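Local coordinates for protein tyrosine phosphatase PRL-1 (Leishmania major, PDB 3S4O) that removes phosphate from phosphotyrosine in proteins and may act as a virulence factor supporting the parasite's survival inside host macrophages, at residues A[48-53]-A[91-96]; A[29-34]-A[57-62]; A[42-47]-A[65-70]. All coordinates share one frame; numbering follows the deposited sequence.

In the fold
Helices 84-103 and 36-44, of contacts 1 and 3, lie on opposite faces of a central mixed beta sheet. Strand 48-53 supplies one side of contact 1, whose other side is helix 84-103. Contact 3 joins the end of helix 36-44, which precedes that strand, to the loop entering edge strand 70-73. Contact 2 packs together the loops that follow strands 21-28 and 48-53. The centres of contacts 1 and 2 lie about 18 Å apart, those of 1 and 3 about 13 Å, and those of 2 and 3 about 14 Å. Along the chain the segments interleave, 29-34, 42-47, 48-53, 57-62, 65-70 and 91-96, so neighbouring strand-and-helix units of one phosphatase domain are tied together.

Contact 1 (A[48-53]-A[91-96]); sequences VRHLVR and LKLLDT
Leu93 carries the helix side of this buried contact, reaching from helix 84-103 to His50 and Val52 of strand 48-53. Ahead of Leu93, Lys92 contributes its carbonyl O to the bonding of the helix itself. At Leu93 the CG lies anti to the backbone N (chi1 171°), which carries the two methyl groups toward the strand. CD1 settles above the middle of the His50 imidazole, 3.5 Å from the ring centroid and only 12° from the ring normal, a CH-pi contact; its nearest ring atom is CE1 of His50, 3.4 Å from Leu93 CD1. The other branch, CD2, reaches Val52 CG2 at 4.3 Å, so one leucine spans two strand residues whose side chains share a face of the sheet. The imidazole's rotation is fixed from beyond the two segments: NE2 is hydrogen-bonded to OE2 of Glu97, one turn after Leu93 on the same helix, and ND1 to NE2 of His72 on strand 70-73. Leu94 faces other strands, packing on Phe23, Phe25 and Ile112. At Thr96, OG1 lies 2.8 Å from Lys92 O, which also accepts from Thr96 N; the two donors approach from opposite faces of the carbonyl plane. Such packing of a long helix against a sheet is characteristic of the alpha/beta fold of the protein tyrosine phosphatase family.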
ATOM      1  N   VAL A  48      -8.679   5.716   6.147  1.00 30.35           N
ATOM      2  CA  VAL A  48      -7.660   5.824   5.115  1.00 28.59           C
ATOM      3  C   VAL A  48      -7.186   7.261   4.929  1.00 28.09           C
ATOM      4  O   VAL A  48      -7.973   8.170   4.713  1.00 28.96           O
ATOM      5  CB  VAL A  48      -8.113   5.241   3.758  1.00 28.38           C
ATOM      6  CG1 VAL A  48      -7.065   5.549   2.691  1.00 26.45           C
ATOM      7  CG2 VAL A  48      -8.333   3.719   3.892  1.00 28.46           C
ATOM      8  N   ARG A  49      -5.873   7.426   4.981  1.00 27.82           N
ATOM      9  CA  ARG A  49      -5.221   8.723   4.854  1.00 28.84           C
ATOM     10  C   ARG A  49      -4.744   8.935   3.410  1.00 27.90           C
ATOM     11  O   ARG A  49      -4.871  10.021   2.843  1.00 29.09           O
ATOM     12  CB  ARG A  49      -4.038   8.781   5.850  1.00 29.34           C
ATOM     13  CG  ARG A  49      -3.225  10.076   5.859  1.00 30.91           C
ATOM     14  CD  ARG A  49      -3.994  11.263   6.447  1.00 32.88           C
ATOM     15  NE  ARG A  49      -4.859  11.909   5.460  1.00 34.73           N
ATOM     16  CZ  ARG A  49      -4.453  12.782   4.533  1.00 36.74           C
ATOM     17  NH1 ARG A  49      -3.179  13.167   4.452  1.00 36.33           N
ATOM     18  NH2 ARG A  49      -5.339  13.294   3.681  1.00 38.84           N
ATOM     19  N   HIS A  50      -4.178   7.877   2.846  1.00 27.11           N
ATOM     20  CA  HIS A  50      -3.554   7.907   1.522  1.00 26.43           C
ATOM     21  C   HIS A  50      -4.102   6.764   0.665  1.00 25.51           C
ATOM     22  O   HIS A  50      -4.230   5.643   1.134  1.00 24.79           O
ATOM     23  CB  HIS A  50      -2.035   7.739   1.647  1.00 26.18           C
ATOM     24  CG  HIS A  50      -1.347   8.900   2.290  1.00 27.00           C
ATOM     25  ND1 HIS A  50      -1.177  10.110   1.648  1.00 28.45           N
ATOM     26  CD2 HIS A  50      -0.787   9.041   3.516  1.00 27.54           C
ATOM     27  CE1 HIS A  50      -0.559  10.954   2.457  1.00 29.28           C
ATOM     28  NE2 HIS A  50      -0.308  10.329   3.597  1.00 29.09           N
ATOM     29  N   LEU A  51      -4.433   7.074  -0.577  1.00 25.03           N
ATOM     30  CA  LEU A  51      -4.849   6.070  -1.548  1.00 25.69           C
ATOM     31  C   LEU A  51      -3.896   6.106  -2.720  1.00 25.83           C
ATOM     32  O   LEU A  51      -3.731   7.144  -3.359  1.00 27.09           O
ATOM     33  CB  LEU A  51      -6.277   6.297  -2.031  1.00 26.55           C
ATOM     34  CG  LEU A  51      -6.885   5.196  -2.925  1.00 27.36           C
ATOM     35  CD1 LEU A  51      -6.933   3.834  -2.265  1.00 26.35           C
ATOM     36  CD2 LEU A  51      -8.283   5.605  -3.383  1.00 28.39           C
ATOM     37  N   VAL A  52      -3.257   4.968  -2.970  1.00 25.62           N
ATOM     38  CA  VAL A  52      -2.279   4.833  -4.048  1.00 25.75           C
ATOM     39  C   VAL A  52      -2.859   3.946  -5.135  1.00 27.17           C
ATOM     40  O   VAL A  52      -3.223   2.785  -4.894  1.00 26.65           O
ATOM     41  CB  VAL A  52      -0.944   4.240  -3.535  1.00 24.88           C
ATOM     42  CG1 VAL A  52       0.090   4.116  -4.669  1.00 24.49           C
ATOM     43  CG2 VAL A  52      -0.387   5.094  -2.411  1.00 24.05           C
ATOM     44  N   ARG A  53      -2.991   4.493  -6.330  1.00 28.90           N
ATOM     45  CA  ARG A  53      -3.395   3.656  -7.451  1.00 32.36           C
ATOM     46  C   ARG A  53      -2.216   3.423  -8.368  1.00 31.72           C
ATOM     47  O   ARG A  53      -1.577   4.365  -8.837  1.00 30.75           O
ATOM     48  CB  ARG A  53      -4.610   4.193  -8.204  1.00 36.83           C
ATOM     49  CG  ARG A  53      -4.498   5.573  -8.736  1.00 40.32           C
ATOM     50  CD  ARG A  53      -5.887   6.097  -9.096  1.00 43.75           C
ATOM     51  NE  ARG A  53      -5.803   7.315  -9.890  1.00 44.99           N
ATOM     52  CZ  ARG A  53      -6.785   7.809 -10.636  1.00 46.25           C
ATOM     53  NH1 ARG A  53      -7.962   7.197 -10.710  1.00 47.27           N
ATOM     54  NH2 ARG A  53      -6.577   8.928 -11.315  1.00 46.98           N
ATOM     55  N   LEU A  91       8.612   5.322  -0.969  1.00 26.90           N
ATOM     56  CA  LEU A  91       9.447   5.477   0.214  1.00 27.75           C
ATOM     57  C   LEU A  91       9.378   6.909   0.751  1.00 28.50           C
ATOM     58  O   LEU A  91       9.392   7.122   1.970  1.00 27.74           O
ATOM     59  CB  LEU A  91      10.909   5.098  -0.071  1.00 29.28           C
ATOM     60  CG  LEU A  91      11.247   3.663  -0.494  1.00 29.45           C
ATOM     61  CD1 LEU A  91      12.730   3.600  -0.960  1.00 30.88           C
ATOM     62  CD2 LEU A  91      10.995   2.673   0.609  1.00 29.59           C
ATOM     63  N   LYS A  92       9.289   7.885  -0.151  1.00 28.89           N
ATOM     64  CA  LYS A  92       9.188   9.293   0.263  1.00 30.94           C
ATOM     65  C   LYS A  92       7.921   9.516   1.096  1.00 30.19           C
ATOM     66  O   LYS A  92       7.964  10.147   2.151  1.00 30.98           O
ATOM     67  CB  LYS A  92       9.186  10.250  -0.940  1.00 31.34           C
ATOM     68  CG  LYS A  92       9.009  11.737  -0.554  1.00 33.25           C
ATOM     69  CD  LYS A  92      10.238  12.296   0.154  1.00 34.86           C
ATOM     70  CE  LYS A  92      10.125  13.783   0.428  1.00 36.30           C
ATOM     71  NZ  LYS A  92      11.461  14.446   0.560  1.00 38.91           N
ATOM     72  N   LEU A  93       6.806   8.988   0.595  1.00 28.75           N
ATOM     73  CA  LEU A  93       5.514   9.058   1.283  1.00 27.88           C
ATOM     74  C   LEU A  93       5.566   8.372   2.657  1.00 27.73           C
ATOM     75  O   LEU A  93       5.072   8.892   3.643  1.00 27.68           O
ATOM     76  CB  LEU A  93       4.421   8.403   0.425  1.00 26.96           C
ATOM     77  CG  LEU A  93       3.038   8.176   1.048  1.00 27.08           C
ATOM     78  CD1 LEU A  93       2.329   9.492   1.355  1.00 27.58           C
ATOM     79  CD2 LEU A  93       2.180   7.318   0.146  1.00 26.40           C
ATOM     80  N   LEU A  94       6.168   7.194   2.707  1.00 27.26           N
ATOM     81  CA  LEU A  94       6.229   6.426   3.949  1.00 27.18           C
ATOM     82  C   LEU A  94       7.181   7.047   4.971  1.00 27.76           C
ATOM     83  O   LEU A  94       6.893   7.057   6.163  1.00 29.43           O
ATOM     84  CB  LEU A  94       6.612   4.962   3.647  1.00 26.68           C
ATOM     85  CG  LEU A  94       5.567   4.189   2.812  1.00 25.60           C
ATOM     86  CD1 LEU A  94       5.897   2.695   2.711  1.00 25.67           C
ATOM     87  CD2 LEU A  94       4.151   4.373   3.333  1.00 25.08           C
ATOM     88  N   ASP A  95       8.310   7.568   4.500  1.00 28.14           N
ATOM     89  CA  ASP A  95       9.240   8.323   5.334  1.00 29.80           C
ATOM     90  C   ASP A  95       8.523   9.520   5.965  1.00 30.61           C
ATOM     91  O   ASP A  95       8.728   9.830   7.129  1.00 31.36           O
ATOM     92  CB  ASP A  95      10.437   8.852   4.524  1.00 30.78           C
ATOM     93  CG  ASP A  95      11.438   7.753   4.128  1.00 32.05           C
ATOM     94  OD1 ASP A  95      11.299   6.592   4.591  1.00 31.47           O
ATOM     95  OD2 ASP A  95      12.356   8.050   3.318  1.00 33.48           O
ATOM     96  N   THR A  96       7.691  10.193   5.177  1.00 30.60           N
ATOM     97  CA  THR A  96       7.029  11.419   5.626  1.00 32.37           C
ATOM     98  C   THR A  96       5.986  11.088   6.671  1.00 32.99           C
ATOM     99  O   THR A  96       5.854  11.781   7.676  1.00 34.66           O
ATOM    100  CB  THR A  96       6.362  12.160   4.439  1.00 31.48           C
ATOM    101  OG1 THR A  96       7.363  12.496   3.462  1.00 31.70           O
ATOM    102  CG2 THR A  96       5.658  13.424   4.904  1.00 31.70           C
TER

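Contact 2 (A[29-34]-A[57-62]); sequences DAPSPS and PTYDAT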
ATOM      1  N   ASP A  29      -9.498  -3.658  -3.970  1.00 38.03           N
ATOM      2  CA  ASP A  29      -9.952  -3.616  -5.353  1.00 40.93           C
ATOM      3  C   ASP A  29     -10.156  -2.169  -5.800  1.00 39.72           C
ATOM      4  O   ASP A  29     -10.396  -1.275  -4.987  1.00 39.80           O
ATOM      5  CB  ASP A  29     -11.266  -4.382  -5.533  1.00 45.42           C
ATOM      6  CG  ASP A  29     -11.055  -5.882  -5.639  1.00 50.36           C
ATOM      7  OD1 ASP A  29      -9.882  -6.314  -5.755  1.00 52.11           O
ATOM      8  OD2 ASP A  29     -12.061  -6.629  -5.622  1.00 55.51           O
ATOM      9  N   ALA A  30     -10.044  -1.960  -7.101  1.00 39.26           N
ATOM     10  CA  ALA A  30     -10.363  -0.683  -7.706  1.00 39.59           C
ATOM     11  C   ALA A  30     -11.867  -0.455  -7.606  1.00 41.12           C
ATOM     12  O   ALA A  30     -12.648  -1.407  -7.668  1.00 42.32           O
ATOM     13  CB  ALA A  30      -9.929  -0.663  -9.169  1.00 39.82           C
ATOM     14  N   PRO A  31     -12.281   0.799  -7.461  1.00 40.56           N
ATOM     15  CA  PRO A  31     -13.702   1.109  -7.462  1.00 42.84           C
ATOM     16  C   PRO A  31     -14.266   1.198  -8.867  1.00 44.94           C
ATOM     17  O   PRO A  31     -13.544   1.546  -9.805  1.00 44.50           O
ATOM     18  CB  PRO A  31     -13.748   2.488  -6.824  1.00 42.06           C
ATOM     19  CG  PRO A  31     -12.488   3.108  -7.215  1.00 40.35           C
ATOM     20  CD  PRO A  31     -11.475   2.000  -7.192  1.00 39.23           C
ATOM     21  N   SER A  32     -15.550   0.877  -8.996  1.00 47.76           N
ATOM     22  CA  SER A  32     -16.314   1.222 -10.193  1.00 50.64           C
ATOM     23  C   SER A  32     -16.820   2.663 -10.038  1.00 50.59           C
ATOM     24  O   SER A  32     -17.091   3.103  -8.922  1.00 49.12           O
ATOM     25  CB  SER A  32     -17.482   0.243 -10.425  1.00 54.43           C
ATOM     26  OG  SER A  32     -18.468   0.320  -9.403  1.00 55.88           O
ATOM     27  N   PRO A  33     -16.931   3.396 -11.145  1.00 51.46           N
ATOM     28  CA  PRO A  33     -17.422   4.780 -11.112  1.00 51.95           C
ATOM     29  C   PRO A  33     -18.783   4.941 -10.444  1.00 53.70           C
ATOM     30  O   PRO A  33     -19.022   5.941  -9.763  1.00 53.91           O
ATOM     31  CB  PRO A  33     -17.528   5.143 -12.590  1.00 54.22           C
ATOM     32  CG  PRO A  33     -16.483   4.310 -13.254  1.00 53.03           C
ATOM     33  CD  PRO A  33     -16.405   3.032 -12.478  1.00 51.91           C
ATOM     34  N   SER A  34     -19.663   3.968 -10.650  1.00 55.25           N
ATOM     35  CA  SER A  34     -21.017   4.009 -10.083  1.00 57.60           C
ATOM     36  C   SER A  34     -21.062   3.730  -8.577  1.00 55.55           C
ATOM     37  O   SER A  34     -21.984   4.170  -7.889  1.00 57.11           O
ATOM     38  CB  SER A  34     -21.934   3.019 -10.804  1.00 61.10           C
ATOM     39  OG  SER A  34     -21.449   1.699 -10.666  1.00 60.60           O
ATOM     40  N   PRO A  57      -5.750   4.965 -14.760  1.00 51.94           N
ATOM     41  CA  PRO A  57      -6.997   5.513 -14.193  1.00 50.45           C
ATOM     42  C   PRO A  57      -8.235   4.842 -14.769  1.00 50.73           C
ATOM     43  O   PRO A  57      -8.335   4.652 -15.978  1.00 51.55           O
ATOM     44  CB  PRO A  57      -6.969   6.991 -14.598  1.00 51.36           C
ATOM     45  CG  PRO A  57      -5.677   7.203 -15.331  1.00 52.06           C
ATOM     46  CD  PRO A  57      -5.193   5.875 -15.774  1.00 51.81           C
ATOM     47  N   THR A  58      -9.134   4.456 -13.880  1.00 50.17           N
ATOM     48  CA  THR A  58     -10.429   3.895 -14.235  1.00 53.10           C
ATOM     49  C   THR A  58     -11.553   4.779 -13.675  1.00 53.12           C
ATOM     50  O   THR A  58     -12.742   4.459 -13.812  1.00 55.56           O
ATOM     51  CB  THR A  58     -10.526   2.442 -13.710  1.00 54.25           C
ATOM     52  OG1 THR A  58      -9.946   1.556 -14.676  1.00 54.75           O
ATOM     53  CG2 THR A  58     -11.969   2.023 -13.442  1.00 59.14           C
ATOM     54  N   TYR A  59     -11.164   5.912 -13.087  1.00 50.04           N
ATOM     55  CA  TYR A  59     -12.106   6.831 -12.447  1.00 50.87           C
ATOM     56  C   TYR A  59     -11.469   8.172 -12.081  1.00 50.37           C
ATOM     57  O   TYR A  59     -10.251   8.348 -12.151  1.00 47.20           O
ATOM     58  CB  TYR A  59     -12.701   6.190 -11.183  1.00 50.16           C
ATOM     59  CG  TYR A  59     -11.710   6.044 -10.059  1.00 46.28           C
ATOM     60  CD1 TYR A  59     -10.880   4.929  -9.975  1.00 44.60           C
ATOM     61  CD2 TYR A  59     -11.591   7.027  -9.087  1.00 45.88           C
ATOM     62  CE1 TYR A  59      -9.959   4.801  -8.945  1.00 42.90           C
ATOM     63  CE2 TYR A  59     -10.676   6.907  -8.045  1.00 43.63           C
ATOM     64  CZ  TYR A  59      -9.866   5.794  -7.982  1.00 42.38           C
ATOM     65  OH  TYR A  59      -8.964   5.678  -6.949  1.00 42.29           O
ATOM     66  N   ASP A  60     -12.312   9.096 -11.632  1.00 54.58           N
ATOM     67  CA  ASP A  60     -11.897  10.469 -11.350  1.00 56.34           C
ATOM     68  C   ASP A  60     -11.433  10.633  -9.905  1.00 54.58           C
ATOM     69  O   ASP A  60     -12.238  10.649  -8.968  1.00 58.10           O
ATOM     70  CB  ASP A  60     -13.034  11.448 -11.652  1.00 60.06           C
ATOM     71  CG  ASP A  60     -12.546  12.871 -11.833  1.00 61.87           C
ATOM     72  OD1 ASP A  60     -11.399  13.178 -11.424  1.00 58.40           O
ATOM     73  OD2 ASP A  60     -13.324  13.693 -12.377  1.00 66.82           O
ATOM     74  N   ALA A  61     -10.124  10.806  -9.746  1.00 53.28           N
ATOM     75  CA  ALA A  61      -9.490  10.886  -8.427  1.00 51.46           C
ATOM     76  C   ALA A  61      -9.902  12.137  -7.627  1.00 49.70           C
ATOM     77  O   ALA A  61      -9.827  12.148  -6.403  1.00 47.04           O
ATOM     78  CB  ALA A  61      -7.973  10.813  -8.569  1.00 49.95           C
ATOM     79  N   THR A  62     -10.350  13.176  -8.322  1.00 50.74           N
ATOM     80  CA  THR A  62     -10.712  14.445  -7.675  1.00 51.70           C
ATOM     81  C   THR A  62     -11.869  14.284  -6.683  1.00 50.67           C
ATOM     82  O   THR A  62     -11.936  14.996  -5.683  1.00 48.53           O
ATOM     83  CB  THR A  62     -11.085  15.527  -8.705  1.00 55.13           C
ATOM     84  OG1 THR A  62     -12.105  15.029  -9.584  1.00 58.08           O
ATOM     85  CG2 THR A  62      -9.851  15.936  -9.521  1.00 55.46           C
TER
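Pro31 and Tyr59 meet at about a right angle, with CG of Pro31 over one face of the Tyr59 ring. This CG stands 3.8 Å from the centroid of the Tyr59 ring, 21° off its normal, in a CH-pi contact. The approach is offset toward the rim, so that CG comes within 3.5 Å of Tyr59 CE1, while Pro31 CD lies 3.6 Å from the same CE1. The tyrosine adopts chi1 of 70°, with CG between the backbone N and the carbonyl carbon, and thereby presents a ring face to the proline. Alongside, Thr58 extends CG2 to 4.0 Å from Pro31 O, and CG of Pro33 rests 3.8 Å from Thr58 O. No hydrogen bond runs between the two segments, which meet through van der Waals and CH-pi packing. The Thr58 side chain is about 9 Å from that of Cys116, the predicted phosphocysteine nucleophile. The contact thus packs the loop after strand 21-28 on the loop after strand 48-53. Tyr59 OH bonds to His115 of strand 111-115, and Tyr59 O to Arg53 of strand 48-53, which also makes a cation-pi contact with the ring. Helix 36-44 completes the surroundings, with Leu36 touching both Pro31 and Tyr59 and Tyr39 touching Pro31.

Contact 3 (A[42-47]-A[65-70]); sequences ELQHRG and KSRGID
Gln44 and Leu43 meet Arg67 and Ile69 where helix 36-44 ends in a Schellman motif, a case of a helix terminus joined to a neighbouring loop. The one direct hydrogen bond across the contact runs from Gln44 NE2 to Arg67 O, 3.1 Å long with an N-H...O angle of 159°. It uses a lone pair in the carbonyl plane, and the acceptor lies almost in the amide plane, so the N-H points within that plane at the carbonyl O. Beyond CG the glutamine chain is extended (chi2 179°), which brings the amide across to the loop; NE2 also passes 3.5 Å from Arg67 CB. Beside this polar link, Ile69 CD1 packs 3.9 Å from Leu43 CB and touches Gln44 CG, with Leu43 and Ile69 crossing at about a right angle. Both apolar residues continue inward onto Leu51 of strand 48-53.

What positions these groups lies in the two turns. The helix is closed by Gly47, whose N bonds to Gln44 O, while Val48 N bonds to Leu43 O; the positive phi of Gly47 (67°) is what the C-prime position of the Schellman motif requires. On the loop side, a type I turn from Lys65 to Gly68 presents the Arg67 carbonyl. A water also bridges the two side chains, accepting from Gln44 NE2 (3.0 Å from the water oxygen) and from Arg67 NH2, its oxygen lying at the edge of the Arg67 guanidinium, in its plane.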
ATOM      1  N   GLU A  42     -16.369   3.860   2.588  1.00 43.78           N
ATOM      2  CA  GLU A  42     -15.736   2.676   3.180  1.00 45.07           C
ATOM      3  C   GLU A  42     -14.247   2.920   3.461  1.00 40.49           C
ATOM      4  O   GLU A  42     -13.692   2.369   4.405  1.00 40.37           O
ATOM      5  CB  GLU A  42     -15.930   1.427   2.293  1.00 49.43           C
ATOM      6  CG  GLU A  42     -17.352   0.795   2.338  1.00 56.84           C
ATOM      7  CD  GLU A  42     -17.877   0.549   3.760  1.00 64.70           C
ATOM      8  OE1 GLU A  42     -17.516  -0.485   4.364  1.00 68.49           O
ATOM      9  OE2 GLU A  42     -18.651   1.394   4.273  1.00 71.41           O
ATOM     10  N   LEU A  43     -13.610   3.754   2.648  1.00 36.75           N
ATOM     11  CA  LEU A  43     -12.233   4.171   2.912  1.00 33.34           C
ATOM     12  C   LEU A  43     -12.194   5.095   4.149  1.00 33.02           C
ATOM     13  O   LEU A  43     -11.340   4.942   5.017  1.00 31.77           O
ATOM     14  CB  LEU A  43     -11.614   4.890   1.705  1.00 31.86           C
ATOM     15  CG  LEU A  43     -11.347   4.123   0.401  1.00 31.29           C
ATOM     16  CD1 LEU A  43     -10.747   5.084  -0.604  1.00 30.44           C
ATOM     17  CD2 LEU A  43     -10.449   2.927   0.603  1.00 29.82           C
ATOM     18  N   GLN A  44     -13.117   6.047   4.208  1.00 33.64           N
ATOM     19  CA  GLN A  44     -13.202   6.974   5.340  1.00 34.58           C
ATOM     20  C   GLN A  44     -13.482   6.223   6.646  1.00 35.42           C
ATOM     21  O   GLN A  44     -12.915   6.538   7.684  1.00 34.58           O
ATOM     22  CB  GLN A  44     -14.315   8.000   5.125  1.00 36.13           C
ATOM     23  CG  GLN A  44     -13.992   9.121   4.149  1.00 35.77           C
ATOM     24  CD  GLN A  44     -15.172  10.066   3.987  1.00 38.02           C
ATOM     25  OE1 GLN A  44     -16.322   9.691   4.219  1.00 39.46           O
ATOM     26  NE2 GLN A  44     -14.890  11.305   3.610  1.00 38.74           N
ATOM     27  N   HIS A  45     -14.357   5.224   6.561  1.00 37.40           N
ATOM     28  CA  HIS A  45     -14.742   4.386   7.709  1.00 39.19           C
ATOM     29  C   HIS A  45     -13.614   3.497   8.217  1.00 38.77           C
ATOM     30  O   HIS A  45     -13.705   2.951   9.308  1.00 40.55           O
ATOM     31  CB  HIS A  45     -15.931   3.494   7.345  1.00 40.79           C
ATOM     32  CG  HIS A  45     -17.253   4.190   7.453  1.00 42.76           C
ATOM     33  ND1 HIS A  45     -18.409   3.543   7.834  1.00 45.29           N
ATOM     34  CD2 HIS A  45     -17.599   5.481   7.235  1.00 42.96           C
ATOM     35  CE1 HIS A  45     -19.411   4.404   7.840  1.00 47.25           C
ATOM     36  NE2 HIS A  45     -18.945   5.588   7.475  1.00 45.70           N
ATOM     37  N   ARG A  46     -12.571   3.329   7.409  1.00 37.71           N
ATOM     38  CA  ARG A  46     -11.375   2.570   7.806  1.00 36.34           C
ATOM     39  C   ARG A  46     -10.183   3.503   8.026  1.00 34.55           C
ATOM     40  O   ARG A  46      -9.032   3.060   8.090  1.00 33.80           O
ATOM     41  CB  ARG A  46     -11.047   1.518   6.747  1.00 35.67           C
ATOM     42  CG  ARG A  46     -11.967   0.339   6.804  1.00 37.79           C
ATOM     43  CD  ARG A  46     -11.830  -0.510   5.568  1.00 38.51           C
ATOM     44  NE  ARG A  46     -12.787  -1.612   5.567  1.00 41.33           N
ATOM     45  CZ  ARG A  46     -14.096  -1.472   5.370  1.00 44.53           C
ATOM     46  NH1 ARG A  46     -14.632  -0.273   5.131  1.00 45.32           N
ATOM     47  NH2 ARG A  46     -14.879  -2.545   5.411  1.00 46.89           N
ATOM     48  N   GLY A  47     -10.470   4.799   8.115  1.00 33.44           N
ATOM     49  CA  GLY A  47      -9.476   5.791   8.440  1.00 32.39           C
ATOM     50  C   GLY A  47      -8.393   6.020   7.412  1.00 31.19           C
ATOM     51  O   GLY A  47      -7.318   6.514   7.752  1.00 30.96           O
ATOM     52  N   LYS A  65     -10.138  13.066  -3.503  1.00 42.60           N
ATOM     53  CA  LYS A  65      -9.328  14.129  -2.909  1.00 44.02           C
ATOM     54  C   LYS A  65     -10.179  15.095  -2.107  1.00 45.39           C
ATOM     55  O   LYS A  65      -9.740  15.629  -1.091  1.00 44.82           O
ATOM     56  CB  LYS A  65      -8.569  14.907  -3.986  1.00 47.22           C
ATOM     57  CG  LYS A  65      -7.324  14.197  -4.523  1.00 49.74           C
ATOM     58  CD  LYS A  65      -6.493  15.166  -5.395  1.00 53.13           C
ATOM     59  CE  LYS A  65      -6.433  14.811  -6.869  1.00 56.32           C
ATOM     60  NZ  LYS A  65      -6.908  13.455  -7.264  1.00 59.83           N
ATOM     61  N   SER A  66     -11.408  15.303  -2.563  1.00 46.73           N
ATOM     62  CA  SER A  66     -12.278  16.309  -1.977  1.00 48.67           C
ATOM     63  C   SER A  66     -12.903  15.813  -0.680  1.00 47.49           C
ATOM     64  O   SER A  66     -13.575  16.560   0.013  1.00 48.84           O
ATOM     65  CB  SER A  66     -13.363  16.727  -2.979  1.00 51.49           C
ATOM     66  OG  SER A  66     -14.398  15.766  -3.050  1.00 53.05           O
ATOM     67  N   ARG A  67     -12.673  14.550  -0.354  1.00 46.16           N
ATOM     68  CA  ARG A  67     -13.234  13.964   0.864  1.00 45.75           C
ATOM     69  C   ARG A  67     -12.155  13.593   1.859  1.00 41.62           C
ATOM     70  O   ARG A  67     -12.321  12.677   2.655  1.00 40.87           O
ATOM     71  CB  ARG A  67     -14.105  12.777   0.505  1.00 48.05           C
ATOM     72  CG  ARG A  67     -15.268  13.243  -0.341  1.00 53.37           C
ATOM     73  CD  ARG A  67     -16.303  12.209  -0.606  1.00 56.80           C
ATOM     74  NE  ARG A  67     -17.400  12.748  -1.411  1.00 62.20           N
ATOM     75  CZ  ARG A  67     -18.392  13.508  -0.944  1.00 67.20           C
ATOM     76  NH1 ARG A  67     -19.336  13.948  -1.771  1.00 69.00           N
ATOM     77  NH2 ARG A  67     -18.459  13.838   0.343  1.00 69.92           N
ATOM     78  N   GLY A  68     -11.049  14.327   1.796  1.00 39.85           N
ATOM     79  CA  GLY A  68     -10.018  14.280   2.815  1.00 38.83           C
ATOM     80  C   GLY A  68      -9.001  13.175   2.663  1.00 37.23           C
ATOM     81  O   GLY A  68      -8.183  12.974   3.557  1.00 37.06           O
ATOM     82  N   ILE A  69      -9.054  12.463   1.536  1.00 36.57           N
ATOM     83  CA  ILE A  69      -8.099  11.396   1.250  1.00 34.95           C
ATOM     84  C   ILE A  69      -7.112  11.841   0.170  1.00 35.71           C
ATOM     85  O   ILE A  69      -7.507  12.295  -0.901  1.00 36.45           O
ATOM     86  CB  ILE A  69      -8.804  10.101   0.814  1.00 34.39           C
ATOM     87  CG1 ILE A  69      -9.627   9.522   1.975  1.00 34.60           C
ATOM     88  CG2 ILE A  69      -7.783   9.073   0.383  1.00 32.10           C
ATOM     89  CD1 ILE A  69     -10.811   8.697   1.523  1.00 34.94           C
ATOM     90  N   ASP A  70      -5.821  11.728   0.471  1.00 36.28           N
ATOM     91  CA  ASP A  70      -4.783  12.070  -0.497  1.00 39.32           C
ATOM     92  C   ASP A  70      -4.702  10.920  -1.500  1.00 36.54           C
ATOM     93  O   ASP A  70      -4.565   9.758  -1.105  1.00 35.18           O
ATOM     94  CB  ASP A  70      -3.432  12.268   0.197  1.00 44.19           C
ATOM     95  CG  ASP A  70      -3.411  13.492   1.146  1.00 54.62           C
ATOM     96  OD1 ASP A  70      -2.330  13.833   1.693  1.00 63.85           O
ATOM     97  OD2 ASP A  70      -4.480  14.120   1.363  1.00 58.05           O
TER
HETATM   98  O   HOH W   1     -17.254  13.043   3.206  1.00 43.51           O